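Local coordinates for ABC transporter, ATP binding protein (Sulfolobus solfataricus, PDB 1OXX) that serves as the ATP-hydrolysing subunit of an ABC transporter, coupling ATP hydrolysis to glucose uptake, at residues V213-K218 and S234-S239. The protein carries 1 engineered substitution. Numbering follows the deposited sequence.
Sequences VLVKGK and SIQVAS
Val213 and Val237 meet through single methyls, Val213 CG1 lying 4.1 Å from Val237 CG2. Both residues are buried. The CB of Val213 points at the helix, and with CG1 anti to the backbone N (chi1 -177°) that methyl is turned to Val237. On Val237 it is the CG2 branch, beside its own backbone N, that receives it. Leu240, one turn further along that helix, also packs on Val213 and Val215. Val237 also touches Val220 and Gln221 of strand 218-223. This is the buried end of the contact.

The outer end is different. Val215 CG1 sits over the face of the Gln236 amide, 3.3 Å from NE2. The contact is van der Waals, with the two side chains running at a slant to each other. Gln236 reaches it with an extended chain (chi1 -174°) and also touches Pro39. Val215 is partly exposed and Gln236 is exposed, so solvent borders this side.

The strand belongs to the mixed sheet of the P-loop NTPase core of the ABC ATPase domain. Strand 210-215 lies between strand 33-37, which leads into the Walker A loop, and strand 218-223. Val213 is about 8 Å, side chain to side chain, from Lys44, an inferred ATP-binding residue. A type I' turn from Val215 to Lys218 joins the two hairpin strands.

No hydrogen bond crosses between 213-218 and 234-239. The helix start is fixed from within: Ser234 is its N-cap, and its OG accepts a nearly straight bond from Val237 N at 3.0 Å (171°).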
loop_
_atom_site.group_PDB
_atom_site.type_symbol
_atom_site.label_atom_id
_atom_site.label_comp_id
_atom_site.label_asym_id
_atom_site.label_seq_id
_atom_site.Cartn_x
_atom_site.Cartn_y
_atom_site.Cartn_z
ATOM N N VAL A 213 7.035 5.577 1.420
ATOM C CA VAL A 213 6.234 6.123 0.349
ATOM C C VAL A 213 7.130 6.661 -0.751
ATOM O O VAL A 213 8.007 7.500 -0.513
ATOM C CB VAL A 213 5.338 7.240 0.870
ATOM C CG1 VAL A 213 4.453 7.753 -0.237
ATOM C CG2 VAL A 213 4.516 6.723 2.035
ATOM N N LEU A 214 6.883 6.181 -1.962
ATOM C CA LEU A 214 7.660 6.550 -3.138
ATOM C C LEU A 214 6.911 7.562 -4.012
ATOM O O LEU A 214 5.802 7.272 -4.466
ATOM C CB LEU A 214 7.929 5.308 -3.994
ATOM C CG LEU A 214 9.285 4.608 -3.834
ATOM C CD1 LEU A 214 9.969 5.002 -2.540
ATOM C CD2 LEU A 214 9.161 3.088 -3.950
ATOM N N VAL A 215 7.521 8.720 -4.252
ATOM C CA VAL A 215 6.942 9.735 -5.130
ATOM C C VAL A 215 8.025 10.167 -6.115
ATOM O O VAL A 215 9.105 10.560 -5.713
ATOM C CB VAL A 215 6.437 10.959 -4.356
ATOM C CG1 VAL A 215 5.886 12.023 -5.311
ATOM C CG2 VAL A 215 5.368 10.561 -3.333
ATOM N N LYS A 216 7.714 10.067 -7.403
ATOM C CA LYS A 216 8.655 10.428 -8.459
ATOM C C LYS A 216 10.004 9.725 -8.297
ATOM O O LYS A 216 11.052 10.309 -8.550
ATOM C CB LYS A 216 8.839 11.943 -8.513
ATOM N N GLY A 217 9.978 8.476 -7.834
ATOM C CA GLY A 217 11.182 7.669 -7.695
ATOM C C GLY A 217 11.943 7.896 -6.398
ATOM O O GLY A 217 12.976 7.269 -6.135
ATOM N N LYS A 218 11.415 8.784 -5.562
ATOM C CA LYS A 218 12.079 9.153 -4.330
ATOM C C LYS A 218 11.286 8.702 -3.113
ATOM O O LYS A 218 10.063 8.768 -3.087
ATOM C CB LYS A 218 12.282 10.666 -4.261
ATOM C CG LYS A 218 13.215 11.243 -5.319
ATOM C CD LYS A 218 13.445 12.730 -5.053
ATOM C CE LYS A 218 14.358 13.352 -6.093
ATOM N NZ LYS A 218 14.511 14.815 -5.866
ATOM N N SER A 234 3.506 15.613 3.422
ATOM C CA SER A 234 2.990 16.400 2.317
ATOM C C SER A 234 1.567 15.998 2.042
ATOM O O SER A 234 1.118 14.942 2.474
ATOM C CB SER A 234 3.812 16.151 1.055
ATOM O OG SER A 234 3.617 14.817 0.559
ATOM N N ILE A 235 0.840 16.822 1.297
ATOM C CA ILE A 235 -0.531 16.464 0.957
ATOM C C ILE A 235 -0.552 15.239 0.022
ATOM O O ILE A 235 -1.485 14.429 0.066
ATOM C CB ILE A 235 -1.328 17.675 0.371
ATOM C CG1 ILE A 235 -2.832 17.394 0.409
ATOM C CG2 ILE A 235 -0.872 18.019 -1.052
ATOM C CD1 ILE A 235 -3.434 17.294 1.789
ATOM N N GLN A 236 0.488 15.083 -0.794
ATOM C CA GLN A 236 0.566 13.902 -1.654
ATOM C C GLN A 236 0.698 12.627 -0.829
ATOM O O GLN A 236 0.023 11.637 -1.093
ATOM C CB GLN A 236 1.696 13.980 -2.674
ATOM C CG GLN A 236 1.634 12.799 -3.630
ATOM C CD GLN A 236 2.325 13.035 -4.954
ATOM O OE1 GLN A 236 2.024 12.353 -5.941
ATOM N NE2 GLN A 236 3.252 13.983 -4.985
ATOM N N VAL A 237 1.565 12.618 0.170
ATOM C CA VAL A 237 1.627 11.443 1.024
ATOM C C VAL A 237 0.292 11.238 1.754
ATOM O O VAL A 237 -0.202 10.121 1.895
ATOM C CB VAL A 237 2.766 11.544 2.046
ATOM C CG1 VAL A 237 2.649 10.458 3.092
ATOM C CG2 VAL A 237 4.105 11.470 1.339
ATOM N N ALA A 238 -0.291 12.332 2.227
ATOM C CA ALA A 238 -1.554 12.244 2.944
ATOM C C ALA A 238 -2.600 11.496 2.141
ATOM O O ALA A 238 -3.342 10.690 2.693
ATOM C CB ALA A 238 -2.066 13.621 3.275
ATOM N N SER A 239 -2.676 11.787 0.846
ATOM C CA SER A 239 -3.671 11.166 -0.025
ATOM C C SER A 239 -3.307 9.746 -0.448
ATOM O O SER A 239 -4.177 8.932 -0.722
ATOM C CB SER A 239 -3.904 12.039 -1.252
ATOM O OG SER A 239 -2.822 11.979 -2.153
#